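Local coordinates for protein SecB-like chaperone Rv1957 (Mycobacterium tuberculosis, PDB 5MTW) that acts as a SecB-like chaperone in a toxin-antitoxin-chaperone system, where it prevents aggregation of the antitoxin HigA1 and is required for neutralisation of the toxin HigB1, at residues T135-Y149 with L157-M169. Numbering follows the deposited sequence.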
# COMPACT_ATOMS: atom_id res chain seq x y z
N THR A 135 1.11 -22.14 9.39
CA THR A 135 1.14 -21.65 8.02
C THR A 135 0.22 -20.44 7.91
O THR A 135 0.60 -19.46 7.34
CB THR A 135 0.73 -22.73 7.02
OG1 THR A 135 1.65 -23.85 7.10
CG2 THR A 135 0.73 -22.18 5.64
N GLY A 136 -0.98 -20.53 8.48
CA GLY A 136 -1.94 -19.42 8.44
C GLY A 136 -1.40 -18.11 8.94
O GLY A 136 -1.42 -17.08 8.26
N ARG A 137 -0.89 -18.15 10.15
CA ARG A 137 -0.33 -17.01 10.85
C ARG A 137 0.85 -16.36 10.09
O ARG A 137 1.00 -15.10 9.99
CB ARG A 137 0.19 -17.50 12.23
N PHE A 138 1.75 -17.21 9.64
CA PHE A 138 2.92 -16.70 8.94
C PHE A 138 2.67 -16.24 7.48
O PHE A 138 3.46 -15.46 6.92
CB PHE A 138 4.08 -17.70 9.06
CG PHE A 138 4.69 -17.68 10.45
CD1 PHE A 138 5.71 -16.80 10.75
CD2 PHE A 138 4.18 -18.47 11.47
CE1 PHE A 138 6.26 -16.75 12.03
CE2 PHE A 138 4.72 -18.41 12.76
CZ PHE A 138 5.76 -17.55 13.03
N ALA A 139 1.61 -16.74 6.86
CA ALA A 139 1.18 -16.20 5.57
C ALA A 139 0.62 -14.76 5.69
O ALA A 139 0.76 -13.87 4.78
CB ALA A 139 0.10 -17.11 5.01
N LEU A 140 -0.09 -14.56 6.77
CA LEU A 140 -0.84 -13.33 7.01
C LEU A 140 0.06 -12.24 7.60
O LEU A 140 -0.15 -11.06 7.39
CB LEU A 140 -2.02 -13.56 7.96
CG LEU A 140 -3.30 -14.15 7.30
CD1 LEU A 140 -4.34 -14.56 8.36
CD2 LEU A 140 -3.83 -13.05 6.37
N TYR A 141 1.07 -12.62 8.38
CA TYR A 141 1.89 -11.66 9.05
C TYR A 141 2.45 -10.56 8.14
O TYR A 141 2.41 -9.41 8.51
CB TYR A 141 3.02 -12.32 9.91
CG TYR A 141 3.82 -11.29 10.66
CD1 TYR A 141 3.34 -10.75 11.83
CD2 TYR A 141 5.05 -10.88 10.22
CE1 TYR A 141 4.06 -9.81 12.52
CE2 TYR A 141 5.78 -9.92 10.90
CZ TYR A 141 5.27 -9.39 12.06
OH TYR A 141 5.94 -8.54 12.86
N PRO A 142 2.91 -10.92 6.90
CA PRO A 142 3.47 -9.82 6.07
C PRO A 142 2.42 -8.78 5.63
O PRO A 142 2.70 -7.61 5.50
CB PRO A 142 4.05 -10.58 4.86
CG PRO A 142 4.43 -11.89 5.42
CD PRO A 142 3.40 -12.24 6.48
N TYR A 143 1.15 -9.20 5.54
CA TYR A 143 0.11 -8.30 5.18
C TYR A 143 -0.25 -7.37 6.31
O TYR A 143 -0.65 -6.18 6.14
CB TYR A 143 -1.16 -9.07 4.81
CG TYR A 143 -0.98 -9.82 3.52
CD1 TYR A 143 -0.36 -11.06 3.51
CD2 TYR A 143 -1.43 -9.29 2.31
CE1 TYR A 143 -0.17 -11.78 2.31
CE2 TYR A 143 -1.26 -10.00 1.11
CZ TYR A 143 -0.63 -11.25 1.12
OH TYR A 143 -0.50 -11.95 -0.09
N ILE A 144 -0.06 -7.92 7.49
CA ILE A 144 -0.32 -7.18 8.72
C ILE A 144 0.75 -6.11 8.89
O ILE A 144 0.47 -5.03 9.19
CB ILE A 144 -0.38 -8.08 9.99
CG1 ILE A 144 -1.73 -8.86 10.02
CG2 ILE A 144 -0.24 -7.24 11.25
CD1 ILE A 144 -1.75 -10.11 10.93
N ARG A 145 1.98 -6.49 8.66
CA ARG A 145 3.09 -5.55 8.76
C ARG A 145 2.99 -4.41 7.72
O ARG A 145 3.24 -3.24 8.01
CB ARG A 145 4.39 -6.35 8.52
CG ARG A 145 5.65 -5.51 8.40
CD ARG A 145 6.87 -6.48 8.50
NE ARG A 145 8.19 -5.81 8.32
CZ ARG A 145 8.77 -5.59 7.15
NH1 ARG A 145 8.19 -5.90 6.00
NH2 ARG A 145 9.95 -5.02 7.10
N GLU A 146 2.61 -4.76 6.49
CA GLU A 146 2.47 -3.76 5.45
C GLU A 146 1.33 -2.78 5.81
O GLU A 146 1.41 -1.58 5.57
CB GLU A 146 2.24 -4.35 4.08
CG GLU A 146 2.18 -3.30 2.96
CD GLU A 146 0.80 -2.64 2.81
OE1 GLU A 146 -0.21 -3.24 3.21
OE2 GLU A 146 0.70 -1.49 2.28
N TYR A 147 0.26 -3.31 6.39
CA TYR A 147 -0.84 -2.48 6.74
C TYR A 147 -0.50 -1.46 7.85
O TYR A 147 -0.95 -0.31 7.82
CB TYR A 147 -2.09 -3.39 7.09
CG TYR A 147 -3.27 -2.55 7.32
CD1 TYR A 147 -3.84 -1.82 6.26
CD2 TYR A 147 -3.85 -2.43 8.56
CE1 TYR A 147 -4.93 -0.97 6.47
CE2 TYR A 147 -4.92 -1.61 8.77
CZ TYR A 147 -5.46 -0.87 7.71
OH TYR A 147 -6.51 0.02 8.03
N VAL A 148 0.26 -1.92 8.85
CA VAL A 148 0.69 -1.07 9.91
C VAL A 148 1.58 0.07 9.38
O VAL A 148 1.47 1.17 9.79
CB VAL A 148 1.28 -1.85 11.07
CG1 VAL A 148 1.92 -0.96 12.09
CG2 VAL A 148 0.18 -2.67 11.78
N TYR A 149 2.43 -0.28 8.42
CA TYR A 149 3.37 0.66 7.86
C TYR A 149 2.56 1.71 7.07
O TYR A 149 2.82 2.89 7.14
CB TYR A 149 4.37 -0.07 6.94
CG TYR A 149 5.22 0.88 6.15
CD1 TYR A 149 6.33 1.49 6.70
CD2 TYR A 149 4.92 1.16 4.84
CE1 TYR A 149 7.12 2.30 5.94
CE2 TYR A 149 5.70 2.00 4.07
CZ TYR A 149 6.81 2.58 4.63
OH TYR A 149 7.61 3.45 3.86
N LEU A 157 2.18 9.67 11.44
CA LEU A 157 3.01 9.24 12.51
C LEU A 157 4.37 8.82 11.92
O LEU A 157 4.45 8.50 10.74
CB LEU A 157 2.39 8.08 13.26
CG LEU A 157 1.03 8.40 13.84
CD1 LEU A 157 0.39 7.20 14.49
CD2 LEU A 157 1.19 9.52 14.86
N PRO A 158 5.40 8.75 12.75
CA PRO A 158 6.64 8.09 12.27
C PRO A 158 6.21 6.72 11.78
O PRO A 158 5.51 5.99 12.50
CB PRO A 158 7.48 7.98 13.53
CG PRO A 158 7.03 9.22 14.26
CD PRO A 158 5.56 9.20 14.15
N PRO A 159 6.66 6.33 10.60
CA PRO A 159 6.26 5.00 10.07
C PRO A 159 6.76 3.84 10.93
O PRO A 159 7.92 3.79 11.30
CB PRO A 159 6.85 5.02 8.65
CG PRO A 159 6.89 6.46 8.30
CD PRO A 159 7.37 7.14 9.58
N LEU A 160 5.81 3.01 11.39
CA LEU A 160 6.10 1.85 12.15
C LEU A 160 6.29 0.64 11.23
O LEU A 160 5.35 0.23 10.52
CB LEU A 160 4.94 1.48 13.06
CG LEU A 160 5.16 0.20 13.87
CD1 LEU A 160 6.50 0.32 14.58
CD2 LEU A 160 4.11 0.14 14.92
N THR A 161 7.50 0.10 11.26
CA THR A 161 7.78 -1.14 10.52
C THR A 161 7.96 -2.31 11.51
O THR A 161 8.96 -2.38 12.22
CB THR A 161 9.03 -0.96 9.59
OG1 THR A 161 8.76 0.07 8.67
CG2 THR A 161 9.33 -2.19 8.85
N LEU A 162 6.98 -3.21 11.57
CA LEU A 162 7.08 -4.33 12.50
C LEU A 162 8.32 -5.17 12.17
O LEU A 162 8.84 -5.17 11.01
CB LEU A 162 5.80 -5.17 12.47
CG LEU A 162 4.53 -4.43 12.79
CD1 LEU A 162 3.38 -5.49 12.71
CD2 LEU A 162 4.67 -3.74 14.18
N GLU A 163 8.78 -5.85 13.20
CA GLU A 163 9.89 -6.79 13.08
C GLU A 163 9.53 -7.99 12.17
O GLU A 163 8.36 -8.45 12.08
CB GLU A 163 10.31 -7.33 14.45
CG GLU A 163 10.26 -6.28 15.55
CD GLU A 163 8.91 -6.24 16.35
OE1 GLU A 163 7.72 -5.97 15.82
OE2 GLU A 163 9.07 -6.49 17.59
N ILE A 164 10.53 -8.48 11.47
CA ILE A 164 10.40 -9.73 10.75
C ILE A 164 10.26 -10.92 11.76
O ILE A 164 11.13 -11.14 12.57
CB ILE A 164 11.61 -9.94 9.78
CG1 ILE A 164 11.72 -8.74 8.83
CG2 ILE A 164 11.41 -11.20 9.02
CD1 ILE A 164 10.48 -8.54 7.94
N LEU A 165 9.13 -11.61 11.79
CA LEU A 165 8.96 -12.71 12.75
C LEU A 165 9.66 -13.97 12.28
O LEU A 165 9.42 -14.39 11.15
CB LEU A 165 7.46 -12.97 13.02
CG LEU A 165 6.92 -11.79 13.86
CD1 LEU A 165 5.55 -12.06 14.48
CD2 LEU A 165 7.91 -11.31 14.95
N SER A 166 10.54 -14.54 13.15
CA SER A 166 11.13 -15.89 12.96
C SER A 166 10.10 -17.03 12.94
O SER A 166 9.24 -17.09 13.77
CB SER A 166 12.09 -16.24 14.11
OG SER A 166 13.44 -15.99 13.80
N ARG A 167 10.28 -17.99 12.06
CA ARG A 167 9.53 -19.22 12.09
C ARG A 167 10.44 -20.46 12.17
O ARG A 167 11.37 -20.55 11.41
CB ARG A 167 8.78 -19.28 10.79
CG ARG A 167 7.78 -20.38 10.74
CD ARG A 167 7.24 -20.35 9.36
NE ARG A 167 6.19 -21.34 9.17
CZ ARG A 167 5.43 -21.35 8.09
NH1 ARG A 167 5.62 -20.42 7.14
NH2 ARG A 167 4.49 -22.27 7.98
N PRO A 168 10.17 -21.43 13.06
CA PRO A 168 10.92 -22.71 12.90
C PRO A 168 10.77 -23.34 11.49
O PRO A 168 9.65 -23.67 11.09
CB PRO A 168 10.31 -23.62 13.97
CG PRO A 168 9.01 -22.98 14.38
CD PRO A 168 9.16 -21.50 14.14
N MET A 169 11.88 -23.47 10.75
CA MET A 169 11.87 -23.77 9.29
C MET A 169 10.66 -24.56 8.82
O MET A 169 10.51 -25.75 9.11
CB MET A 169 13.16 -24.51 8.88
O HOH W 1 4.83 -2.48 9.93
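The Phe138 ring carries the outstretched side chain of Arg167 over one face, CG standing 3.9 Å from the ring centroid and almost exactly on the ring normal, while Leu165 O lies at the ring edge. Extended throughout, Arg167 runs across the ring and lays its guanidinium against Phe138 CB, nearly parallel to the ring (14° between planes), with Thr135 OG1 at the guanidinium edge. On the Tyr141 ring, Leu165 CD1 sits over one face, offset toward the rim and 3.3 Å from CE1; Glu163 O lies at the edge. The guanidinium of Arg145 has Ile164 CD1 over its centre, 3.5 Å from CZ, and Leu162 O at its edge. Leu160 O lies at the edge of the Tyr149 ring, which Pro159 CB approaches obliquely.

Two side chains of helix 135-149 bond successive carbonyls of 157-169. Tyr141, with CG anti to the backbone N (chi1 -177°), points its ring at the extended segment, and OH donates to Glu163 O in the carbonyl plane at 2.5 Å. Arg145 NE donates to Leu162 O at 2.8 Å, within the guanidinium plane but tilted 34° from that of the carbonyl. Between them, Leu162 CB packs 3.4 Å from Tyr141 OH, and its side chain reaches Leu54 of strand 50-62. A water donates to Arg145 O and Leu160 O and accepts from Leu162 N; about a turn further along the helix, Val148 CG1 meets Leu160 CD2 at 3.7 Å.

Leu160 and Thr161 also pack on the bound HigA1 peptide, and Tyr149 stacks on Tyr149 of the third subunit. The loop runs antiparallel to helix 125-154, and main-chain groups of this irregular segment are satisfied by helix side chains and a water, with apolar and CH-pi packing alongside.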